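Long-range contacts in putative oxidoreductase (Pseudomonas putida, PDB 3L6D), which probably binds NADP and carries out an oxidation-reduction reaction on a substrate not yet established: residues B[139-150]-B[161-172]; B[8-16]-B[62-73]. All blocks are in the same frame, centred on the assembly; numbering follows the deposited sequence.

Contact 1: B[139-150]-B[161-172]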
loop_
_atom_site.group_PDB
_atom_site.type_symbol
_atom_site.label_atom_id
_atom_site.label_comp_id
_atom_site.label_asym_id
_atom_site.label_seq_id
_atom_site.Cartn_x
_atom_site.Cartn_y
_atom_site.Cartn_z
ATOM N N SER B 139 -6.343 7.764 12.936
ATOM C CA SER B 139 -5.313 8.713 12.426
ATOM C C SER B 139 -4.061 8.749 13.305
ATOM O O SER B 139 -4.137 8.538 14.534
ATOM C CB SER B 139 -5.902 10.127 12.291
ATOM O OG SER B 139 -6.805 10.182 11.175
ATOM N N HIS B 140 -2.910 9.035 12.694
ATOM C CA HIS B 140 -1.672 9.073 13.453
ATOM C C HIS B 140 -1.058 10.487 13.390
ATOM O O HIS B 140 -1.291 11.224 12.427
ATOM C CB HIS B 140 -0.639 8.047 12.934
ATOM C CG HIS B 140 -0.872 6.640 13.388
ATOM N ND1 HIS B 140 -0.009 5.976 14.236
ATOM C CD2 HIS B 140 -1.835 5.746 13.057
ATOM C CE1 HIS B 140 -0.455 4.748 14.444
ATOM N NE2 HIS B 140 -1.564 4.583 13.740
ATOM N N SER B 141 -0.325 10.875 14.452
ATOM C CA SER B 141 0.477 12.095 14.418
ATOM C C SER B 141 1.851 11.779 14.976
ATOM O O SER B 141 2.010 10.798 15.658
ATOM C CB SER B 141 -0.178 13.223 15.251
ATOM O OG SER B 141 -0.421 12.723 16.563
ATOM N N ILE B 142 2.826 12.633 14.692
ATOM C CA ILE B 142 4.167 12.502 15.246
ATOM C C ILE B 142 4.458 13.828 15.930
ATOM O O ILE B 142 4.101 14.849 15.390
ATOM C CB ILE B 142 5.187 12.336 14.070
ATOM C CG1 ILE B 142 4.960 11.014 13.328
ATOM C CG2 ILE B 142 6.622 12.399 14.603
ATOM C CD1 ILE B 142 5.530 11.034 11.881
ATOM N N HIS B 143 5.055 13.815 17.124
ATOM C CA HIS B 143 5.407 15.050 17.831
ATOM C C HIS B 143 6.855 15.011 18.241
ATOM O O HIS B 143 7.428 13.916 18.415
ATOM C CB HIS B 143 4.504 15.206 19.073
ATOM C CG HIS B 143 3.082 15.536 18.729
ATOM N ND1 HIS B 143 2.096 14.568 18.607
ATOM C CD2 HIS B 143 2.490 16.718 18.437
ATOM C CE1 HIS B 143 0.959 15.148 18.257
ATOM N NE2 HIS B 143 1.176 16.453 18.146
ATOM N N THR B 144 7.486 16.189 18.327
ATOM C CA THR B 144 8.883 16.269 18.720
ATOM C C THR B 144 9.055 17.605 19.477
ATOM O O THR B 144 8.068 18.326 19.649
ATOM C CB THR B 144 9.855 16.128 17.494
ATOM O OG1 THR B 144 11.196 15.996 17.975
ATOM C CG2 THR B 144 9.775 17.283 16.532
ATOM N N GLY B 145 10.270 17.926 19.924
ATOM C CA GLY B 145 10.544 19.174 20.658
ATOM C C GLY B 145 10.682 18.872 22.141
ATOM O O GLY B 145 11.583 18.152 22.547
ATOM N N ASP B 146 9.727 19.356 22.936
ATOM C CA ASP B 146 9.774 19.258 24.391
ATOM C C ASP B 146 8.963 18.062 24.871
ATOM O O ASP B 146 7.718 18.084 24.861
ATOM C CB ASP B 146 9.225 20.569 24.974
ATOM C CG ASP B 146 9.440 20.708 26.482
ATOM O OD1 ASP B 146 8.992 19.863 27.304
ATOM O OD2 ASP B 146 10.034 21.733 26.852
ATOM N N ARG B 147 9.659 17.010 25.335
ATOM C CA ARG B 147 8.987 15.766 25.677
ATOM C C ARG B 147 8.038 15.964 26.848
ATOM O O ARG B 147 6.949 15.417 26.852
ATOM C CB ARG B 147 10.008 14.649 26.054
ATOM C CG ARG B 147 9.404 13.252 26.205
ATOM C CD ARG B 147 10.495 12.161 26.563
ATOM N NE ARG B 147 11.293 11.739 25.380
ATOM C CZ ARG B 147 11.000 10.725 24.553
ATOM N NH1 ARG B 147 9.916 9.967 24.746
ATOM N NH2 ARG B 147 11.794 10.464 23.513
ATOM N N GLU B 148 8.472 16.718 27.845
ATOM C CA GLU B 148 7.653 16.922 29.050
ATOM C C GLU B 148 6.353 17.676 28.706
ATOM O O GLU B 148 5.269 17.256 29.105
ATOM C CB GLU B 148 8.461 17.600 30.161
ATOM C CG GLU B 148 9.622 16.724 30.685
ATOM C CD GLU B 148 10.976 17.159 30.115
ATOM O OE1 GLU B 148 11.174 17.114 28.879
ATOM O OE2 GLU B 148 11.828 17.605 30.935
ATOM N N ALA B 149 6.460 18.742 27.921
ATOM C CA ALA B 149 5.241 19.481 27.510
ATOM C C ALA B 149 4.314 18.611 26.641
ATOM O O ALA B 149 3.054 18.689 26.752
ATOM C CB ALA B 149 5.617 20.761 26.760
ATOM N N PHE B 150 4.903 17.813 25.741
ATOM C CA PHE B 150 4.107 16.892 24.963
ATOM C C PHE B 150 3.339 15.908 25.892
ATOM O O PHE B 150 2.154 15.671 25.693
ATOM C CB PHE B 150 4.955 16.091 23.950
ATOM C CG PHE B 150 4.245 14.853 23.456
ATOM C CD1 PHE B 150 3.297 14.952 22.464
ATOM C CD2 PHE B 150 4.491 13.625 24.032
ATOM C CE1 PHE B 150 2.601 13.820 22.010
ATOM C CE2 PHE B 150 3.818 12.476 23.611
ATOM C CZ PHE B 150 2.889 12.570 22.586
ATOM N N ALA B 161 -5.658 13.098 16.679
ATOM C CA ALA B 161 -5.351 11.869 15.956
ATOM C C ALA B 161 -5.172 10.842 17.027
ATOM O O ALA B 161 -4.365 11.028 17.934
ATOM C CB ALA B 161 -4.024 12.048 15.093
ATOM N N GLY B 162 -5.983 9.786 16.958
ATOM C CA GLY B 162 -6.024 8.770 17.984
ATOM C C GLY B 162 -4.703 8.136 18.382
ATOM O O GLY B 162 -4.555 7.710 19.515
ATOM N N HIS B 163 -3.745 8.058 17.473
ATOM C CA HIS B 163 -2.489 7.402 17.807
ATOM C C HIS B 163 -1.426 8.478 17.669
ATOM O O HIS B 163 -1.464 9.248 16.724
ATOM C CB HIS B 163 -2.161 6.268 16.825
ATOM C CG HIS B 163 -3.157 5.140 16.840
ATOM N ND1 HIS B 163 -3.026 4.024 17.652
ATOM C CD2 HIS B 163 -4.299 4.962 16.139
ATOM C CE1 HIS B 163 -4.045 3.209 17.436
ATOM N NE2 HIS B 163 -4.829 3.754 16.526
ATOM N N THR B 164 -0.545 8.590 18.644
ATOM C CA THR B 164 0.514 9.571 18.527
ATOM C C THR B 164 1.840 8.979 18.985
ATOM O O THR B 164 1.861 7.969 19.665
ATOM C CB THR B 164 0.175 10.911 19.205
ATOM O OG1 THR B 164 1.096 11.900 18.684
ATOM C CG2 THR B 164 0.271 10.813 20.747
ATOM N N VAL B 165 2.952 9.551 18.546
ATOM C CA VAL B 165 4.250 9.074 19.023
ATOM C C VAL B 165 5.137 10.327 19.174
ATOM O O VAL B 165 5.064 11.258 18.367
ATOM C CB VAL B 165 4.863 7.988 18.053
ATOM C CG1 VAL B 165 5.204 8.614 16.650
ATOM C CG2 VAL B 165 6.102 7.364 18.647
ATOM N N PHE B 166 5.919 10.373 20.240
ATOM C CA PHE B 166 6.948 11.375 20.352
ATOM C C PHE B 166 8.280 10.725 19.983
ATOM O O PHE B 166 8.654 9.655 20.494
ATOM C CB PHE B 166 6.973 11.955 21.787
ATOM C CG PHE B 166 7.962 13.075 21.965
ATOM C CD1 PHE B 166 7.546 14.405 21.887
ATOM C CD2 PHE B 166 9.305 12.801 22.210
ATOM C CE1 PHE B 166 8.442 15.428 22.045
ATOM C CE2 PHE B 166 10.221 13.840 22.350
ATOM C CZ PHE B 166 9.797 15.138 22.256
ATOM N N LEU B 167 9.021 11.404 19.118
ATOM C CA LEU B 167 10.376 11.032 18.831
ATOM C C LEU B 167 11.258 12.274 19.036
ATOM O O LEU B 167 10.781 13.410 18.845
ATOM C CB LEU B 167 10.486 10.566 17.356
ATOM C CG LEU B 167 9.733 9.274 17.034
ATOM C CD1 LEU B 167 9.675 9.107 15.531
ATOM C CD2 LEU B 167 10.482 8.126 17.710
ATOM N N PRO B 168 12.542 12.069 19.389
ATOM C CA PRO B 168 13.449 13.214 19.520
ATOM C C PRO B 168 13.677 13.873 18.164
ATOM O O PRO B 168 13.543 13.207 17.123
ATOM C CB PRO B 168 14.774 12.572 20.031
ATOM C CG PRO B 168 14.709 11.150 19.603
ATOM C CD PRO B 168 13.212 10.782 19.694
ATOM N N TRP B 169 14.031 15.160 18.195
ATOM C CA TRP B 169 14.089 16.024 17.024
ATOM C C TRP B 169 14.555 15.363 15.700
ATOM O O TRP B 169 13.849 15.340 14.698
ATOM C CB TRP B 169 14.946 17.277 17.327
ATOM C CG TRP B 169 14.653 18.321 16.327
ATOM C CD1 TRP B 169 15.290 18.498 15.118
ATOM C CD2 TRP B 169 13.564 19.278 16.355
ATOM N NE1 TRP B 169 14.692 19.549 14.425
ATOM C CE2 TRP B 169 13.624 20.024 15.157
ATOM C CE3 TRP B 169 12.596 19.617 17.298
ATOM C CZ2 TRP B 169 12.724 21.082 14.874
ATOM C CZ3 TRP B 169 11.705 20.681 17.013
ATOM C CH2 TRP B 169 11.766 21.375 15.807
ATOM N N ASP B 170 15.750 14.831 15.688
ATOM C CA ASP B 170 16.273 14.409 14.416
ATOM C C ASP B 170 15.624 13.120 13.910
ATOM O O ASP B 170 15.428 12.953 12.681
ATOM C CB ASP B 170 17.782 14.353 14.505
ATOM C CG ASP B 170 18.360 15.751 14.751
ATOM O OD1 ASP B 170 18.135 16.648 13.889
ATOM O OD2 ASP B 170 18.941 15.971 15.839
ATOM N N GLU B 171 15.228 12.267 14.859
ATOM C CA GLU B 171 14.491 11.063 14.480
ATOM C C GLU B 171 13.082 11.428 13.964
ATOM O O GLU B 171 12.610 10.848 12.991
ATOM C CB GLU B 171 14.407 10.107 15.662
ATOM C CG GLU B 171 15.789 9.550 16.021
ATOM C CD GLU B 171 15.726 8.499 17.093
ATOM O OE1 GLU B 171 14.624 8.195 17.554
ATOM O OE2 GLU B 171 16.795 7.980 17.503
ATOM N N ALA B 172 12.435 12.383 14.604
ATOM C CA ALA B 172 11.079 12.771 14.165
ATOM C C ALA B 172 11.029 13.280 12.732
ATOM O O ALA B 172 10.165 12.868 11.934
ATOM C CB ALA B 172 10.447 13.799 15.121
HETATM O O HOH W 1 13.477 16.412 20.961
#
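A chi1 of -176° swings F166 CG opposite its own main-chain nitrogen and brings the ring against the start of helix 147-152, where F150, turned the same way (chi1 162°), meets it. The two rings pass in opposed directions with their planes 38° apart, F150 CE2 lying 3.7 Å from F166 CB, which sits over the F150 ring face. R147 CA rests over one face of the F166 ring, while the arginine chain bends back and sets a face of its guanidinium over F166 CD2, R147 CZ being 3.6 Å from F166 CD2. A flat, apolar residue suits this place because one ring face takes R147 CA while its CB packs on the F150 ring; cutting the ring back to an alanine is likely to leave a gap beside R147 and F150 and let the guanidinium turn.

T164 OG1 is hydrogen-bonded to both S141 OG (2.7 Å) and H143 ND1 (2.9 Å), meeting the latter in the imidazole plane; H143 NE2 goes on to Y100. T144 OG1 donates to L167 O at 2.8 Å. At the far end H140 and H163 form an offset stack, centroids 4.5 Å apart, with H163 CB over the H140 face. Between these groups, main-chain bonds such as H143 N to V165 O (2.8 Å) join the strands. Strand, helix, then a parallel neighbouring strand make a beta-alpha-beta crossover at the edge of the nucleotide-binding domain's sheet.

Contact 2: B[8-16]-B[62-73]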
loop_
_atom_site.group_PDB
_atom_site.type_symbol
_atom_site.label_atom_id
_atom_site.label_comp_id
_atom_site.label_asym_id
_atom_site.label_seq_id
_atom_site.Cartn_x
_atom_site.Cartn_y
_atom_site.Cartn_z
ATOM N N PHE B 8 -7.583 28.806 34.381
ATOM C CA PHE B 8 -7.850 28.792 32.927
ATOM C C PHE B 8 -9.338 28.578 32.710
ATOM O O PHE B 8 -9.928 27.670 33.307
ATOM C CB PHE B 8 -7.066 27.671 32.241
ATOM C CG PHE B 8 -5.591 27.966 32.084
ATOM C CD1 PHE B 8 -4.657 27.275 32.853
ATOM C CD2 PHE B 8 -5.146 28.938 31.170
ATOM C CE1 PHE B 8 -3.290 27.509 32.700
ATOM C CE2 PHE B 8 -3.786 29.209 31.029
ATOM C CZ PHE B 8 -2.851 28.485 31.783
ATOM N N GLU B 9 -9.931 29.424 31.867
ATOM C CA GLU B 9 -11.307 29.242 31.423
ATOM C C GLU B 9 -11.325 28.432 30.125
ATOM O O GLU B 9 -12.385 28.106 29.625
ATOM C CB GLU B 9 -12.016 30.606 31.208
ATOM C CG GLU B 9 -12.211 31.459 32.482
ATOM C CD GLU B 9 -12.834 30.678 33.637
ATOM O OE1 GLU B 9 -13.884 30.013 33.435
ATOM O OE2 GLU B 9 -12.269 30.707 34.766
ATOM N N PHE B 10 -10.147 28.122 29.570
ATOM C CA PHE B 10 -10.094 27.367 28.327
ATOM C C PHE B 10 -9.097 26.223 28.407
ATOM O O PHE B 10 -8.124 26.263 29.210
ATOM C CB PHE B 10 -9.777 28.290 27.144
ATOM C CG PHE B 10 -10.848 29.279 26.915
ATOM C CD1 PHE B 10 -11.966 28.955 26.167
ATOM C CD2 PHE B 10 -10.785 30.527 27.551
ATOM C CE1 PHE B 10 -12.982 29.900 25.992
ATOM C CE2 PHE B 10 -11.786 31.464 27.384
ATOM C CZ PHE B 10 -12.894 31.145 26.621
ATOM N N ASP B 11 -9.355 25.197 27.603
ATOM C CA ASP B 11 -8.486 24.030 27.559
ATOM C C ASP B 11 -7.371 24.165 26.527
ATOM O O ASP B 11 -6.299 23.555 26.662
ATOM C CB ASP B 11 -9.350 22.825 27.219
ATOM C CG ASP B 11 -10.362 22.555 28.282
ATOM O OD1 ASP B 11 -9.927 22.381 29.437
ATOM O OD2 ASP B 11 -11.564 22.544 27.974
ATOM N N VAL B 12 -7.631 24.940 25.486
ATOM C CA VAL B 12 -6.735 25.006 24.317
ATOM C C VAL B 12 -7.090 26.209 23.481
ATOM O O VAL B 12 -8.262 26.565 23.339
ATOM C CB VAL B 12 -6.801 23.712 23.454
ATOM C CG1 VAL B 12 -8.226 23.435 22.937
ATOM C CG2 VAL B 12 -5.758 23.750 22.279
ATOM N N SER B 13 -6.077 26.856 22.905
ATOM C CA SER B 13 -6.338 27.961 21.995
ATOM C C SER B 13 -5.810 27.484 20.645
ATOM O O SER B 13 -4.930 26.619 20.600
ATOM C CB SER B 13 -5.565 29.229 22.408
ATOM O OG SER B 13 -6.079 29.747 23.645
ATOM N N VAL B 14 -6.382 28.022 19.572
ATOM C CA VAL B 14 -5.956 27.671 18.212
ATOM C C VAL B 14 -5.757 28.975 17.460
ATOM O O VAL B 14 -6.657 29.820 17.387
ATOM C CB VAL B 14 -7.030 26.801 17.466
ATOM C CG1 VAL B 14 -6.510 26.379 16.062
ATOM C CG2 VAL B 14 -7.366 25.576 18.251
ATOM N N ILE B 15 -4.595 29.086 16.885
ATOM C CA ILE B 15 -4.235 30.248 16.170
ATOM C C ILE B 15 -3.933 29.887 14.738
ATOM O O ILE B 15 -3.091 29.102 14.425
ATOM C CB ILE B 15 -3.076 30.888 16.834
ATOM C CG1 ILE B 15 -3.535 31.563 18.091
ATOM C CG2 ILE B 15 -2.429 31.853 15.937
ATOM C CD1 ILE B 15 -2.492 32.189 18.759
ATOM N N GLY B 16 -4.676 30.532 13.884
ATOM C CA GLY B 16 -4.664 30.302 12.472
ATOM C C GLY B 16 -5.880 29.468 12.203
ATOM O O GLY B 16 -6.020 28.388 12.717
ATOM N N ALA B 62 -5.034 35.008 23.314
ATOM C CA ALA B 62 -5.218 33.581 22.999
ATOM C C ALA B 62 -4.163 32.707 23.726
ATOM O O ALA B 62 -4.488 31.643 24.291
ATOM C CB ALA B 62 -5.155 33.384 21.510
ATOM N N LEU B 63 -2.908 33.188 23.748
ATOM C CA LEU B 63 -1.837 32.503 24.480
ATOM C C LEU B 63 -2.109 32.425 25.962
ATOM O O LEU B 63 -1.883 31.363 26.579
ATOM C CB LEU B 63 -0.464 33.161 24.225
ATOM C CG LEU B 63 0.032 32.965 22.796
ATOM C CD1 LEU B 63 1.288 33.858 22.550
ATOM C CD2 LEU B 63 0.352 31.475 22.560
ATOM N N SER B 64 -2.645 33.523 26.519
ATOM C CA SER B 64 -2.895 33.622 27.946
ATOM C C SER B 64 -4.086 32.774 28.342
ATOM O O SER B 64 -4.148 32.248 29.463
ATOM C CB SER B 64 -3.098 35.103 28.372
ATOM O OG SER B 64 -1.877 35.830 28.208
ATOM N N ALA B 65 -5.027 32.618 27.415
ATOM C CA ALA B 65 -6.345 32.027 27.753
ATOM C C ALA B 65 -6.301 30.541 28.071
ATOM O O ALA B 65 -7.211 30.034 28.733
ATOM C CB ALA B 65 -7.353 32.268 26.634
ATOM N N SER B 66 -5.279 29.839 27.574
ATOM C CA SER B 66 -5.235 28.351 27.684
ATOM C C SER B 66 -3.828 27.902 28.037
ATOM O O SER B 66 -2.894 28.589 27.701
ATOM C CB SER B 66 -5.600 27.743 26.317
ATOM O OG SER B 66 -6.835 28.261 25.840
ATOM N N PRO B 67 -3.656 26.707 28.596
ATOM C CA PRO B 67 -2.291 26.256 28.932
ATOM C C PRO B 67 -1.478 25.845 27.668
ATOM O O PRO B 67 -0.255 25.833 27.700
ATOM C CB PRO B 67 -2.549 25.064 29.882
ATOM C CG PRO B 67 -3.862 24.523 29.406
ATOM C CD PRO B 67 -4.684 25.747 29.074
ATOM N N ALA B 68 -2.179 25.558 26.566
ATOM C CA ALA B 68 -1.537 25.196 25.287
ATOM C C ALA B 68 -2.225 25.941 24.151
ATOM O O ALA B 68 -3.451 26.098 24.155
ATOM C CB ALA B 68 -1.633 23.709 25.032
ATOM N N THR B 69 -1.436 26.320 23.149
ATOM C CA THR B 69 -1.976 26.955 21.990
ATOM C C THR B 69 -1.489 26.161 20.766
ATOM O O THR B 69 -0.293 25.854 20.634
ATOM C CB THR B 69 -1.497 28.424 21.859
ATOM O OG1 THR B 69 -2.014 29.200 22.941
ATOM C CG2 THR B 69 -2.010 29.023 20.568
ATOM N N ILE B 70 -2.414 25.820 19.882
ATOM C CA ILE B 70 -2.051 25.119 18.672
ATOM C C ILE B 70 -1.819 26.170 17.575
ATOM O O ILE B 70 -2.688 27.027 17.353
ATOM C CB ILE B 70 -3.174 24.162 18.310
ATOM C CG1 ILE B 70 -3.195 22.996 19.293
ATOM C CG2 ILE B 70 -3.027 23.610 16.886
ATOM C CD1 ILE B 70 -4.443 22.213 19.127
ATOM N N PHE B 71 -0.649 26.139 16.915
ATOM C CA PHE B 71 -0.342 27.061 15.792
ATOM C C PHE B 71 -0.492 26.332 14.456
ATOM O O PHE B 71 0.065 25.259 14.267
ATOM C CB PHE B 71 1.106 27.534 15.803
ATOM C CG PHE B 71 1.410 28.665 16.722
ATOM C CD1 PHE B 71 0.809 28.781 17.949
ATOM C CD2 PHE B 71 2.408 29.554 16.389
ATOM C CE1 PHE B 71 1.122 29.837 18.819
ATOM C CE2 PHE B 71 2.755 30.604 17.238
ATOM C CZ PHE B 71 2.099 30.747 18.468
ATOM N N VAL B 72 -1.261 26.901 13.535
ATOM C CA VAL B 72 -1.411 26.294 12.226
ATOM C C VAL B 72 -1.451 27.456 11.246
ATOM O O VAL B 72 -2.508 27.979 10.933
ATOM C CB VAL B 72 -2.701 25.418 12.067
ATOM C CG1 VAL B 72 -2.469 24.394 10.961
ATOM C CG2 VAL B 72 -3.113 24.716 13.333
ATOM N N LEU B 73 -0.284 27.859 10.781
ATOM C CA LEU B 73 -0.152 29.127 10.060
ATOM C C LEU B 73 0.309 28.879 8.644
ATOM O O LEU B 73 0.634 27.743 8.300
ATOM C CB LEU B 73 0.823 30.041 10.786
ATOM C CG LEU B 73 0.296 30.514 12.153
ATOM C CD1 LEU B 73 1.438 31.000 13.018
ATOM C CD2 LEU B 73 -0.789 31.577 12.037
HETATM O O HOH W 2 -8.346 31.513 30.528
#
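S13 points its side chain at the end of helix 59-65 and the chain that follows it, and both CB and OG have neighbours. CB lies 3.2 Å from A62 O and 3.6 Å from T69 OG1. At CB the hydroxyl swings away from the carbonyl carbon (chi1 -68°), which carries OG to A62 O. OG donates to that carbonyl at 2.6 Å, tilted 29° from its plane, and accepts from S66 OG at 2.8 Å. Two bonds thus grip one buried hydroxyl, and serine suits the place because it is small enough to fit and polar enough to tie the helix end to the strand.

Two residues on, on the same face of the sheet as S13, I15 CD1 packs 3.7 Å from T69 CG2 and also reaches A62 CB, a branched apolar chain filling the space between strand and helix. Toward the start, P67 lies over a face of the F8 ring, with CD 3.8 Å from the ring centroid, while A65 O meets the ring edge. F10 CD2 touches A65 CB, and a water links E9 N to A65 O.

Strand 12-15 runs parallel to strand 68-71, joined by bonds such as I15 N to I70 O (2.8 Å, 171° at the hydrogen). G16, where a side chain would clash with V72 O, opens a GxGxxG-type turn consistent with the dinucleotide-binding Rossmann fold.

In the fold
Both contacts belong to one mixed sheet of the N-terminal nucleotide-binding domain, their centres 19 Å apart and their nearest atoms about 7 Å apart, so they do not meet. Along the chain they come in series: both segments of contact 2 precede those of contact 1. Contact 2 pairs two inner strands, 12-15 and 68-71; strands 96-99 and 121-128 then lie between it and contact 1, whose strand 163-166 is outermost within the chain. Contact 2 thus builds the part of the sheet that probably receives NADP, whereas contact 1 finishes the sheet and leads into the long helix 169-199, the passage to the helical C-terminal part.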